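Local coordinates for flap endonuclease 1 (Sulfolobus solfataricus, PDB 2IZO), which cuts 5'-overhanging flaps and trims DNA from the 5' end during DNA replication and repair, probably using bound magnesium ions, at residues 9-14 with 204-209; 20-25 with 161-166; 61-66 with 323-328; 136-141 with 298-303; 174-179 with 280-285. All blocks are in the same frame, centred on the assembly; numbering follows the deposited sequence.

Interaction 1: 9-14 with 204-209; sequences RELSFS and PELIET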
# COMPACT_ATOMS: atom_id res chain seq x y z
N ARG A 9 9.26 28.29 0.18
CA ARG A 9 9.31 27.14 1.09
C ARG A 9 9.37 25.82 0.34
O ARG A 9 8.88 25.70 -0.79
CB ARG A 9 8.13 27.16 2.07
CG ARG A 9 6.94 28.04 1.67
CD ARG A 9 5.98 27.35 0.71
NE ARG A 9 5.48 26.09 1.26
CZ ARG A 9 4.23 25.64 1.12
NH1 ARG A 9 3.33 26.35 0.45
NH2 ARG A 9 3.89 24.49 1.66
N GLU A 10 10.01 24.83 0.95
CA GLU A 10 10.04 23.50 0.39
C GLU A 10 8.71 22.82 0.68
O GLU A 10 7.98 23.23 1.60
CB GLU A 10 11.21 22.68 0.96
CG GLU A 10 11.06 22.26 2.42
CD GLU A 10 12.23 21.43 2.92
OE1 GLU A 10 13.39 21.79 2.60
OE2 GLU A 10 12.00 20.43 3.63
N LEU A 11 8.37 21.81 -0.10
CA LEU A 11 7.15 21.05 0.14
C LEU A 11 7.42 19.56 0.09
O LEU A 11 8.16 19.08 -0.77
CB LEU A 11 6.03 21.47 -0.82
CG LEU A 11 5.88 20.88 -2.22
CD1 LEU A 11 4.45 21.06 -2.70
CD2 LEU A 11 6.86 21.51 -3.20
N SER A 12 6.82 18.85 1.04
CA SER A 12 6.89 17.40 1.07
C SER A 12 6.02 16.85 -0.04
O SER A 12 5.07 17.50 -0.49
CB SER A 12 6.42 16.87 2.43
OG SER A 12 5.04 17.13 2.62
N PHE A 13 6.35 15.64 -0.49
CA PHE A 13 5.57 14.96 -1.50
C PHE A 13 4.16 14.67 -1.00
O PHE A 13 3.25 14.42 -1.81
CB PHE A 13 6.26 13.67 -1.91
CG PHE A 13 7.46 13.87 -2.80
CD1 PHE A 13 7.31 14.33 -4.11
CD2 PHE A 13 8.74 13.56 -2.34
CE1 PHE A 13 8.41 14.49 -4.94
CE2 PHE A 13 9.85 13.73 -3.16
CZ PHE A 13 9.68 14.19 -4.46
N SER A 14 3.98 14.70 0.32
CA SER A 14 2.66 14.58 0.95
C SER A 14 1.68 15.62 0.41
O SER A 14 0.59 15.27 -0.04
CB SER A 14 2.78 14.70 2.47
OG SER A 14 3.33 13.52 3.05
N PRO A 204 11.60 18.85 -3.16
CA PRO A 204 10.81 19.77 -3.99
C PRO A 204 10.69 21.16 -3.37
O PRO A 204 10.72 21.30 -2.14
CB PRO A 204 9.43 19.10 -4.03
CG PRO A 204 9.66 17.70 -3.69
CD PRO A 204 10.81 17.68 -2.74
N GLU A 205 10.56 22.16 -4.22
CA GLU A 205 10.56 23.55 -3.80
C GLU A 205 9.38 24.27 -4.44
O GLU A 205 9.17 24.17 -5.64
CB GLU A 205 11.88 24.20 -4.21
CG GLU A 205 11.98 25.70 -3.97
CD GLU A 205 13.34 26.24 -4.35
OE1 GLU A 205 13.40 27.14 -5.22
OE2 GLU A 205 14.36 25.76 -3.80
N LEU A 206 8.63 25.00 -3.63
CA LEU A 206 7.44 25.70 -4.11
C LEU A 206 7.56 27.21 -4.03
O LEU A 206 7.96 27.76 -3.01
CB LEU A 206 6.18 25.23 -3.37
CG LEU A 206 4.84 25.89 -3.70
CD1 LEU A 206 4.45 25.70 -5.17
CD2 LEU A 206 3.76 25.35 -2.79
N ILE A 207 7.19 27.86 -5.13
CA ILE A 207 7.10 29.30 -5.23
C ILE A 207 5.67 29.63 -5.61
O ILE A 207 5.19 29.22 -6.67
CB ILE A 207 8.07 29.85 -6.30
CG1 ILE A 207 9.52 29.71 -5.84
CG2 ILE A 207 7.76 31.31 -6.64
CD1 ILE A 207 10.52 29.71 -6.96
N GLU A 208 4.97 30.36 -4.73
CA GLU A 208 3.62 30.82 -5.05
C GLU A 208 3.66 32.26 -5.54
O GLU A 208 4.18 33.14 -4.85
CB GLU A 208 2.67 30.66 -3.86
CG GLU A 208 2.46 29.21 -3.41
CD GLU A 208 1.27 29.04 -2.47
OE1 GLU A 208 0.12 29.16 -2.94
OE2 GLU A 208 1.50 28.76 -1.27
N THR A 209 3.12 32.49 -6.73
CA THR A 209 3.14 33.81 -7.36
C THR A 209 2.38 34.82 -6.49
O THR A 209 2.89 35.91 -6.22
CB THR A 209 2.57 33.77 -8.80
OG1 THR A 209 3.24 32.76 -9.56
CG2 THR A 209 2.75 35.11 -9.50

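Interaction 2: 20-25 with 161-166; sequences RVSIDG and GLSWAA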
# COMPACT_ATOMS: atom_id res chain seq x y z
N ARG A 20 -1.84 17.31 -10.46
CA ARG A 20 -1.38 17.43 -11.84
C ARG A 20 -0.33 18.54 -11.93
O ARG A 20 -0.53 19.64 -11.41
CB ARG A 20 -2.55 17.74 -12.77
CG ARG A 20 -3.55 16.61 -12.91
CD ARG A 20 -4.79 17.08 -13.66
NE ARG A 20 -5.67 15.98 -14.03
CZ ARG A 20 -5.46 15.17 -15.07
NH1 ARG A 20 -4.40 15.34 -15.85
NH2 ARG A 20 -6.32 14.19 -15.33
N VAL A 21 0.78 18.23 -12.59
CA VAL A 21 1.89 19.18 -12.68
C VAL A 21 2.30 19.40 -14.14
O VAL A 21 2.54 18.45 -14.88
CB VAL A 21 3.08 18.74 -11.79
CG1 VAL A 21 4.34 19.50 -12.14
CG2 VAL A 21 2.76 18.96 -10.32
N SER A 22 2.36 20.67 -14.53
CA SER A 22 2.77 21.07 -15.87
C SER A 22 4.30 21.17 -16.00
O SER A 22 4.88 22.25 -15.88
CB SER A 22 2.14 22.42 -16.24
OG SER A 22 0.85 22.24 -16.79
N ILE A 23 4.93 20.02 -16.24
CA ILE A 23 6.38 19.96 -16.41
C ILE A 23 6.76 20.45 -17.80
O ILE A 23 6.14 20.06 -18.80
CB ILE A 23 6.90 18.52 -16.21
CG1 ILE A 23 6.41 17.94 -14.88
CG2 ILE A 23 8.44 18.48 -16.29
CD1 ILE A 23 6.44 16.44 -14.81
N ASP A 24 7.78 21.30 -17.87
CA ASP A 24 8.33 21.71 -19.16
C ASP A 24 9.13 20.55 -19.74
O ASP A 24 10.02 20.01 -19.09
CB ASP A 24 9.21 22.95 -19.03
CG ASP A 24 9.73 23.43 -20.38
OD1 ASP A 24 9.06 23.20 -21.41
OD2 ASP A 24 10.81 24.06 -20.42
N GLY A 25 8.79 20.18 -20.97
CA GLY A 25 9.46 19.09 -21.67
C GLY A 25 10.93 19.38 -21.87
O GLY A 25 11.78 18.64 -21.37
N GLY A 161 -6.44 25.94 -14.43
CA GLY A 161 -6.77 25.03 -13.34
C GLY A 161 -6.65 23.57 -13.73
O GLY A 161 -7.11 22.69 -13.01
N LEU A 162 -6.02 23.32 -14.88
CA LEU A 162 -5.80 21.96 -15.35
C LEU A 162 -4.54 21.35 -14.74
O LEU A 162 -4.44 20.13 -14.59
CB LEU A 162 -5.75 21.90 -16.88
CG LEU A 162 -7.11 22.10 -17.57
CD1 LEU A 162 -6.90 22.55 -18.99
CD2 LEU A 162 -7.97 20.84 -17.52
N SER A 163 -3.58 22.20 -14.39
CA SER A 163 -2.47 21.78 -13.55
C SER A 163 -2.45 22.58 -12.26
O SER A 163 -2.94 23.71 -12.21
CB SER A 163 -1.12 21.86 -14.29
OG SER A 163 -0.62 23.19 -14.36
N TRP A 164 -1.92 21.96 -11.21
CA TRP A 164 -1.75 22.59 -9.91
C TRP A 164 -0.62 23.62 -9.96
O TRP A 164 -0.73 24.71 -9.39
CB TRP A 164 -1.46 21.51 -8.88
CG TRP A 164 -0.72 21.94 -7.65
CD1 TRP A 164 0.63 21.86 -7.42
CD2 TRP A 164 -1.30 22.48 -6.46
NE1 TRP A 164 0.93 22.33 -6.17
CE2 TRP A 164 -0.23 22.72 -5.55
CE3 TRP A 164 -2.61 22.78 -6.07
CZ2 TRP A 164 -0.44 23.25 -4.28
CZ3 TRP A 164 -2.81 23.31 -4.80
CH2 TRP A 164 -1.73 23.54 -3.93
N ALA A 165 0.45 23.28 -10.66
CA ALA A 165 1.62 24.13 -10.78
C ALA A 165 2.42 23.75 -12.02
O ALA A 165 2.32 22.62 -12.51
CB ALA A 165 2.50 24.00 -9.55
N ALA A 166 3.20 24.70 -12.52
CA ALA A 166 4.19 24.42 -13.55
C ALA A 166 5.48 23.96 -12.90
O ALA A 166 5.88 24.49 -11.86
CB ALA A 166 4.42 25.64 -14.41

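Interaction 3: 61-66 with 323-328; sequences RTINIL and IERLTK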
# COMPACT_ATOMS: atom_id res chain seq x y z
N ARG A 61 12.74 8.44 -13.67
CA ARG A 61 12.31 9.57 -12.84
C ARG A 61 10.79 9.81 -12.86
O ARG A 61 10.22 10.26 -11.87
CB ARG A 61 13.06 10.85 -13.21
N THR A 62 10.15 9.51 -13.99
CA THR A 62 8.70 9.68 -14.13
C THR A 62 7.94 8.67 -13.28
O THR A 62 6.90 9.00 -12.69
CB THR A 62 8.25 9.61 -15.61
OG1 THR A 62 8.97 10.58 -16.38
CG2 THR A 62 6.76 9.89 -15.73
N ILE A 63 8.44 7.44 -13.21
CA ILE A 63 7.88 6.44 -12.30
C ILE A 63 8.05 6.92 -10.86
O ILE A 63 7.10 6.89 -10.08
CB ILE A 63 8.51 5.03 -12.50
CG1 ILE A 63 8.27 4.52 -13.92
CG2 ILE A 63 7.94 4.03 -11.47
CD1 ILE A 63 9.13 3.34 -14.33
N ASN A 64 9.25 7.39 -10.53
CA ASN A 64 9.53 7.97 -9.22
C ASN A 64 8.54 9.07 -8.85
O ASN A 64 8.09 9.15 -7.71
CB ASN A 64 10.96 8.52 -9.16
CG ASN A 64 12.02 7.42 -9.18
OD1 ASN A 64 11.73 6.25 -8.94
ND2 ASN A 64 13.26 7.80 -9.47
N ILE A 65 8.19 9.89 -9.85
CA ILE A 65 7.19 10.96 -9.71
C ILE A 65 5.77 10.41 -9.47
O ILE A 65 5.08 10.84 -8.55
CB ILE A 65 7.23 11.92 -10.95
CG1 ILE A 65 8.38 12.92 -10.81
CG2 ILE A 65 5.90 12.66 -11.14
CD1 ILE A 65 8.71 13.69 -12.10
N LEU A 66 5.37 9.44 -10.30
CA LEU A 66 4.04 8.83 -10.23
C LEU A 66 3.84 8.00 -8.97
O LEU A 66 2.73 7.94 -8.43
CB LEU A 66 3.78 7.96 -11.47
CG LEU A 66 3.27 8.63 -12.74
CD1 LEU A 66 3.75 7.86 -13.97
CD2 LEU A 66 1.75 8.74 -12.74
N ILE A 323 8.72 -1.41 -15.46
CA ILE A 323 7.47 -1.21 -16.21
C ILE A 323 6.30 -1.77 -15.40
O ILE A 323 5.17 -1.29 -15.53
CB ILE A 323 7.53 -1.83 -17.64
CG1 ILE A 323 6.43 -1.25 -18.54
CG2 ILE A 323 7.49 -3.37 -17.60
CD1 ILE A 323 6.52 -1.66 -20.00
N GLU A 324 6.59 -2.76 -14.57
CA GLU A 324 5.59 -3.38 -13.71
C GLU A 324 5.14 -2.41 -12.62
O GLU A 324 3.94 -2.32 -12.33
CB GLU A 324 6.14 -4.67 -13.09
CG GLU A 324 5.06 -5.67 -12.70
CD GLU A 324 5.62 -7.05 -12.40
OE1 GLU A 324 6.65 -7.15 -11.70
OE2 GLU A 324 5.02 -8.04 -12.86
N ARG A 325 6.08 -1.68 -12.03
CA ARG A 325 5.73 -0.68 -11.02
C ARG A 325 5.20 0.62 -11.62
O ARG A 325 4.61 1.43 -10.90
CB ARG A 325 6.88 -0.43 -10.02
CG ARG A 325 8.21 0.00 -10.61
CD ARG A 325 9.07 0.67 -9.56
NE ARG A 325 10.50 0.58 -9.86
CZ ARG A 325 11.45 1.30 -9.28
NH1 ARG A 325 11.14 2.20 -8.35
NH2 ARG A 325 12.72 1.13 -9.63
N LEU A 326 5.39 0.81 -12.92
CA LEU A 326 4.82 1.96 -13.63
C LEU A 326 3.30 1.91 -13.58
O LEU A 326 2.67 2.77 -12.98
CB LEU A 326 5.32 2.03 -15.09
CG LEU A 326 4.64 3.02 -16.05
CD1 LEU A 326 4.85 4.48 -15.63
CD2 LEU A 326 5.13 2.81 -17.48
N THR A 327 2.73 0.88 -14.21
CA THR A 327 1.28 0.67 -14.21
C THR A 327 0.73 0.51 -12.79
O THR A 327 -0.40 0.94 -12.50
CB THR A 327 0.85 -0.52 -15.12
OG1 THR A 327 -0.55 -0.79 -14.94
CG2 THR A 327 1.66 -1.78 -14.82
N LYS A 328 1.53 -0.09 -11.91
CA LYS A 328 1.17 -0.24 -10.49
C LYS A 328 1.12 1.10 -9.76
O LYS A 328 0.35 1.25 -8.80
CB LYS A 328 2.15 -1.19 -9.80

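Interaction 4: 136-141 with 298-303; sequences LRAMGI and EPNGED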
# COMPACT_ATOMS: atom_id res chain seq x y z
N LEU A 136 6.56 8.72 -24.12
CA LEU A 136 5.52 9.22 -23.23
C LEU A 136 4.10 8.83 -23.67
O LEU A 136 3.23 8.61 -22.83
CB LEU A 136 5.65 10.74 -23.02
CG LEU A 136 6.88 11.27 -22.26
CD1 LEU A 136 7.03 12.77 -22.44
CD2 LEU A 136 6.83 10.92 -20.77
N ARG A 137 3.89 8.72 -24.99
CA ARG A 137 2.64 8.19 -25.53
C ARG A 137 2.50 6.72 -25.18
O ARG A 137 1.41 6.25 -24.82
CB ARG A 137 2.57 8.34 -27.06
CG ARG A 137 2.42 9.76 -27.59
CD ARG A 137 1.74 9.74 -28.96
NE ARG A 137 2.29 10.73 -29.89
CZ ARG A 137 1.92 12.01 -29.95
NH1 ARG A 137 0.99 12.49 -29.14
NH2 ARG A 137 2.50 12.82 -30.84
N ALA A 138 3.61 5.99 -25.29
CA ALA A 138 3.65 4.55 -25.02
C ALA A 138 3.58 4.24 -23.53
O ALA A 138 3.17 3.15 -23.14
CB ALA A 138 4.90 3.94 -25.63
N MET A 139 3.98 5.20 -22.70
CA MET A 139 3.85 5.09 -21.25
C MET A 139 2.44 5.46 -20.81
O MET A 139 1.99 5.07 -19.73
CB MET A 139 4.87 5.99 -20.55
CG MET A 139 6.31 5.52 -20.64
SD MET A 139 7.44 6.69 -19.87
CE MET A 139 7.33 6.20 -18.15
N GLY A 140 1.75 6.24 -21.65
CA GLY A 140 0.39 6.68 -21.37
C GLY A 140 0.31 8.07 -20.76
O GLY A 140 -0.77 8.66 -20.68
N ILE A 141 1.46 8.58 -20.33
CA ILE A 141 1.55 9.87 -19.64
C ILE A 141 1.25 11.05 -20.58
O ILE A 141 1.88 11.18 -21.63
CB ILE A 141 2.94 10.01 -18.96
CG1 ILE A 141 2.99 9.10 -17.73
CG2 ILE A 141 3.22 11.44 -18.54
CD1 ILE A 141 4.26 8.31 -17.61
N GLU A 298 -3.23 3.59 -20.35
CA GLU A 298 -2.53 2.33 -20.09
C GLU A 298 -1.21 2.23 -20.87
O GLU A 298 -1.21 2.36 -22.10
CB GLU A 298 -3.42 1.14 -20.43
CG GLU A 298 -4.18 0.58 -19.24
CD GLU A 298 -4.84 -0.75 -19.56
OE1 GLU A 298 -5.82 -0.76 -20.34
OE2 GLU A 298 -4.37 -1.78 -19.04
N PRO A 299 -0.10 2.00 -20.15
CA PRO A 299 1.20 1.82 -20.81
C PRO A 299 1.34 0.44 -21.45
O PRO A 299 1.31 -0.57 -20.74
CB PRO A 299 2.20 1.99 -19.67
CG PRO A 299 1.46 1.62 -18.44
CD PRO A 299 0.00 1.90 -18.68
N ASN A 300 1.48 0.39 -22.77
CA ASN A 300 1.72 -0.88 -23.47
C ASN A 300 3.20 -1.08 -23.75
O ASN A 300 3.92 -0.13 -24.08
CB ASN A 300 0.87 -1.01 -24.74
CG ASN A 300 1.56 -0.45 -25.98
OD1 ASN A 300 1.85 -1.19 -26.92
ND2 ASN A 300 1.84 0.85 -25.98
N GLY A 301 3.66 -2.32 -23.61
CA GLY A 301 5.07 -2.66 -23.79
C GLY A 301 5.50 -2.85 -25.23
O GLY A 301 6.67 -2.62 -25.56
N GLU A 302 4.56 -3.25 -26.09
CA GLU A 302 4.84 -3.50 -27.51
C GLU A 302 5.31 -2.26 -28.28
O GLU A 302 5.81 -2.37 -29.40
CB GLU A 302 3.61 -4.12 -28.19
N ASP A 303 5.15 -1.09 -27.66
CA ASP A 303 5.66 0.16 -28.20
C ASP A 303 6.79 0.74 -27.36
O ASP A 303 7.63 1.49 -27.87
CB ASP A 303 4.52 1.19 -28.35
CG ASP A 303 3.69 0.97 -29.61
OD1 ASP A 303 3.67 -0.16 -30.15
OD2 ASP A 303 3.05 1.95 -30.06

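Interaction 5: 174-179 with 280-285; sequences ILFGAK and GLFLNP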
# COMPACT_ATOMS: atom_id res chain seq x y z
N ILE A 174 6.53 31.78 -14.01
CA ILE A 174 5.94 32.85 -13.21
C ILE A 174 5.55 34.04 -14.09
O ILE A 174 4.44 34.57 -13.97
CB ILE A 174 6.88 33.30 -12.07
CG1 ILE A 174 7.30 32.08 -11.23
CG2 ILE A 174 6.21 34.36 -11.20
CD1 ILE A 174 8.31 32.39 -10.14
N LEU A 175 6.44 34.43 -15.00
CA LEU A 175 6.23 35.60 -15.87
C LEU A 175 5.19 35.36 -16.96
O LEU A 175 4.81 36.30 -17.67
CB LEU A 175 7.55 36.05 -16.50
CG LEU A 175 8.77 36.37 -15.63
CD1 LEU A 175 10.03 36.39 -16.47
CD2 LEU A 175 8.59 37.69 -14.91
N PHE A 176 4.73 34.12 -17.09
CA PHE A 176 3.69 33.77 -18.07
C PHE A 176 2.33 33.55 -17.43
O PHE A 176 1.36 33.18 -18.11
CB PHE A 176 4.10 32.54 -18.88
CG PHE A 176 5.18 32.81 -19.89
CD1 PHE A 176 4.96 33.67 -20.96
CD2 PHE A 176 6.42 32.18 -19.78
CE1 PHE A 176 5.95 33.92 -21.90
CE2 PHE A 176 7.42 32.42 -20.72
CZ PHE A 176 7.18 33.28 -21.78
N GLY A 177 2.24 33.77 -16.12
CA GLY A 177 0.96 33.68 -15.42
C GLY A 177 0.71 32.38 -14.68
O GLY A 177 -0.44 32.02 -14.42
N ALA A 178 1.78 31.66 -14.35
CA ALA A 178 1.66 30.48 -13.50
C ALA A 178 1.26 30.91 -12.10
O ALA A 178 1.80 31.88 -11.57
CB ALA A 178 2.97 29.70 -13.46
N LYS A 179 0.28 30.22 -11.53
CA LYS A 179 -0.14 30.48 -10.16
C LYS A 179 0.93 29.99 -9.20
O LYS A 179 1.26 30.67 -8.23
CB LYS A 179 -1.48 29.79 -9.87
N GLY A 280 4.12 42.12 -24.36
CA GLY A 280 3.03 41.37 -24.99
C GLY A 280 3.31 39.89 -25.13
O GLY A 280 2.39 39.07 -25.11
N LEU A 281 4.59 39.54 -25.27
CA LEU A 281 5.02 38.15 -25.37
C LEU A 281 4.91 37.43 -24.03
O LEU A 281 4.84 36.20 -23.98
CB LEU A 281 6.45 38.05 -25.91
CG LEU A 281 6.73 38.59 -27.32
CD1 LEU A 281 8.23 38.73 -27.56
CD2 LEU A 281 6.09 37.72 -28.41
N PHE A 282 4.90 38.20 -22.94
CA PHE A 282 4.73 37.64 -21.60
C PHE A 282 3.29 37.74 -21.11
O PHE A 282 2.74 36.76 -20.61
CB PHE A 282 5.67 38.32 -20.60
CG PHE A 282 7.06 37.75 -20.59
CD1 PHE A 282 7.34 36.55 -19.94
CD2 PHE A 282 8.10 38.42 -21.23
CE1 PHE A 282 8.62 36.03 -19.93
CE2 PHE A 282 9.39 37.90 -21.22
CZ PHE A 282 9.65 36.70 -20.57
N LEU A 283 2.70 38.92 -21.26
CA LEU A 283 1.33 39.17 -20.79
C LEU A 283 0.34 38.23 -21.46
O LEU A 283 -0.41 37.52 -20.78
CB LEU A 283 0.92 40.63 -21.03
CG LEU A 283 1.45 41.69 -20.06
CD1 LEU A 283 1.35 43.08 -20.69
CD2 LEU A 283 0.71 41.65 -18.72
N ASN A 284 0.35 38.22 -22.79
CA ASN A 284 -0.53 37.37 -23.57
C ASN A 284 0.20 36.71 -24.75
O ASN A 284 0.22 37.26 -25.86
CB ASN A 284 -1.78 38.14 -24.02
CG ASN A 284 -1.51 39.63 -24.19
OD1 ASN A 284 -0.78 40.05 -25.08
ND2 ASN A 284 -2.12 40.43 -23.32
N PRO A 285 0.82 35.55 -24.51
CA PRO A 285 1.52 34.79 -25.54
C PRO A 285 0.62 33.76 -26.22
O PRO A 285 -0.54 33.59 -25.83
CB PRO A 285 2.62 34.07 -24.75
CG PRO A 285 2.08 33.94 -23.35
CD PRO A 285 0.91 34.88 -23.19

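Interaction 1: 9-14 with 204-209
P204 sets its CG on one face of the F13 ring, and E10 pairs with E205, at an edge of the mixed sheet in the PIN-type nuclease core. Strand 9-10 runs antiparallel to strand 205-208. E10 and E205 form a non-hydrogen-bonded pair, with their CA atoms 4.2 Å apart. Backbone bonds flank this pair: L206 N donates to R9 O at 2.9 Å, and L11 N donates to P204 O at 3.2 Å. Beyond the paired residues, where P204 leads into its strand and F13 follows the other, P204 CG lies 3.8 Å from the F13 ring centroid in a CH-pi contact. An alanine in place of F13 is likely to open a gap beside P204 CG and lose the CH-pi contact. L11 covers P204 from another direction. Its CG is placed between the backbone N and the carbonyl carbon (chi1 84°), which sends CD2 to P204 CB at 3.6 Å and to L206 CB at 3.8 Å. L206 and R9 lie side by side on the same face of the sheet. On the other face E205 is held by a salt bridge to R183 of the next strand, 180-183. The R9 chain bends at chi2 and chi3, and L206 CD2 lies over one face of its guanidinium. At the edge of that group NH1 meets E208 OE2 in a salt bridge of 3.5 Å, with the guanidinium and carboxylate planes 51° apart.

Interaction 2: 20-25 with 161-166
S22 and A166 are paired as neighbours in parallel strands, in the buried middle of the sheet. Strand 19-24 belongs to the N-domain and strand 165-167 to the I-domain, so the pairing knits the two regions into one PIN-type core. Backbone bonds hold the strands. W164 N donates to R20 O at 2.7 Å, and S22 N donates to A165 O at 2.8 Å. A166 CA adds a CA-H...O contact to S22 O at 3.3 Å. A side-chain bond joins the same pair of segments: S22 OG and S163 OG are 3.0 Å apart. S22 OG sits beside its backbone N. S163 OG lies between its own N and carbonyl carbon (chi1 78°), which turns it to the other hydroxyl. Helix 150-159 packs here, with A154 and L157 on S22 and L157 on S163. R20 passes the L162 carbonyl with its methylenes. Its CD lies 3.2 Å from L162 O, and the extended chain then leads the guanidinium away. The W164 indole also leaves the contact and makes cation-pi contacts with K19 and R180. D24, a predicted magnesium ligand, ends the strand at the N-cap of the next helix. Both serines are buried, so this mutual bond probably helps meet the polar needs of two hydroxyls inside the core.

Interaction 3: 61-66 with 323-328
I63 leans on L326 and R325 through both of its branches. Its CB is directed at helix 316-337, but the atoms beyond it do the touching. CG1, on the longer branch, meets L326 CD1 at 3.8 Å and also comes close to L326 CB. The tip, CD1, lies 4.1 Å from L326 CB. The shorter branch, CG2, goes the other way and rests on the methylenes of R325, with CD at 4.0 Å. This split follows from chi1 of -61°, which sets CG1 beside the backbone N and CG2 opposite to that N. I63 crosses both partners at about a right angle. The motif is a pair of packed helices. The segments 61-66 and 323-328 run in broadly the same direction, 34° apart, with axes 9.4 Å from each other. The helix late in the chain thus lies along an N-domain helix, which also packs on strand 70-76, with I65 on V70 and P72 and L66 on P72. One turn after I63, L66 reaches the same leucine: its CD1 is 3.9 Å from L326 CD1. L326 CD1 therefore touches both I63 and L66, while P299 packs on L326 from a nearby loop. On the exposed side, the extended R325 chain carries its guanidinium toward N64. NH1 stays 4.1 Å from N64 OD1, too far for a hydrogen bond, and the amide and guanidinium planes are 53° apart.

Interaction 4: 136-141 with 298-303
The C-terminal end of helix 126-139 meets the loop that leads into helix 301-310, where A138 and the M139 carbonyl meet P299, N300 and D303. The helix stops at G140, which has positive phi. A side chain there would press on the carbonyl O of M139 and crowd the E298-P299 backbone, so glycine fits the turn. Two carbonyl oxygens at the helix end meet the loop. A138 O receives a weak hydrogen bond from N300 N at 3.3 Å. P299 CA adds a CA-H...O contact to the same oxygen, also at 3.3 Å. M139 O lies against the P299 ring, nearest to CB. N300 ND2 comes within 3.9 Å of A138 O, too far for a hydrogen bond to it. Further along, A138 CB meets D303 CB at 3.9 Å, tip of one short side chain against the root of the other. A backbone bond between G140 and N297 ties in the chain just before the loop. Around the contact, helix 316-337 receives M139 on L326 and P299 on L326, T327 and I330. L136 and I141 of the same segment pack on helix 53-68 and on strand 70-76.

Interaction 5: 174-179 with 280-285
F176 and F282 stack where helix 172-175 ends in a Schellman motif at G177, beside the predicted metal site of the nuclease. The rings form an offset stack, with centroids 4.7 Å apart and planes at 24°. F282 is the bump, and L175 and F176 make the hollow. The CD1-CE1 side of the F282 ring enters between them: CD1 is 3.5 Å from L175 CB and 3.6 Å from F176 CE1. L175 O lies at the edge of the F282 ring. The F176 ring in turn fills a recess in the 280-285 segment. F282 lies over one of its faces, and P285 CG approaches obliquely, 3.8 Å from CD1. A chi1 of -73° puts CG of F176 beside the backbone N and helps to bring the ring into this recess. A152 and A155 of helix 150-159 also pack on it, and Y234 touches both aromatic rings. A serine in place of F176 would probably leave a gap between F282 and P285 and strip F282 of its stacking partner. At the edge of the F176 ring, in its plane, L281 O lies 3.3 Å from CE1.

How the interactions relate
Interactions 1 and 2 reach the same sheet, with centres 14 Å apart; 1 lies at its edge and 2 within it. Interaction 1 touches interaction 5 directly: T209 OG1 is 2.6 Å from A178 O, a probable hydrogen bond, and I207 packs on I174. Interactions 3 and 4, with centres 12 Å apart, share one cluster in which L326 packs on M139 and P299, and I141 on T62 and L66. This cluster lies across the chain's centre from interaction 5, about 32 Å away between centres. Interaction 5 is near the metals: the F176 side chain is about 6 Å from a bound magnesium ion. Interaction 2 contributes D24, a predicted magnesium ligand.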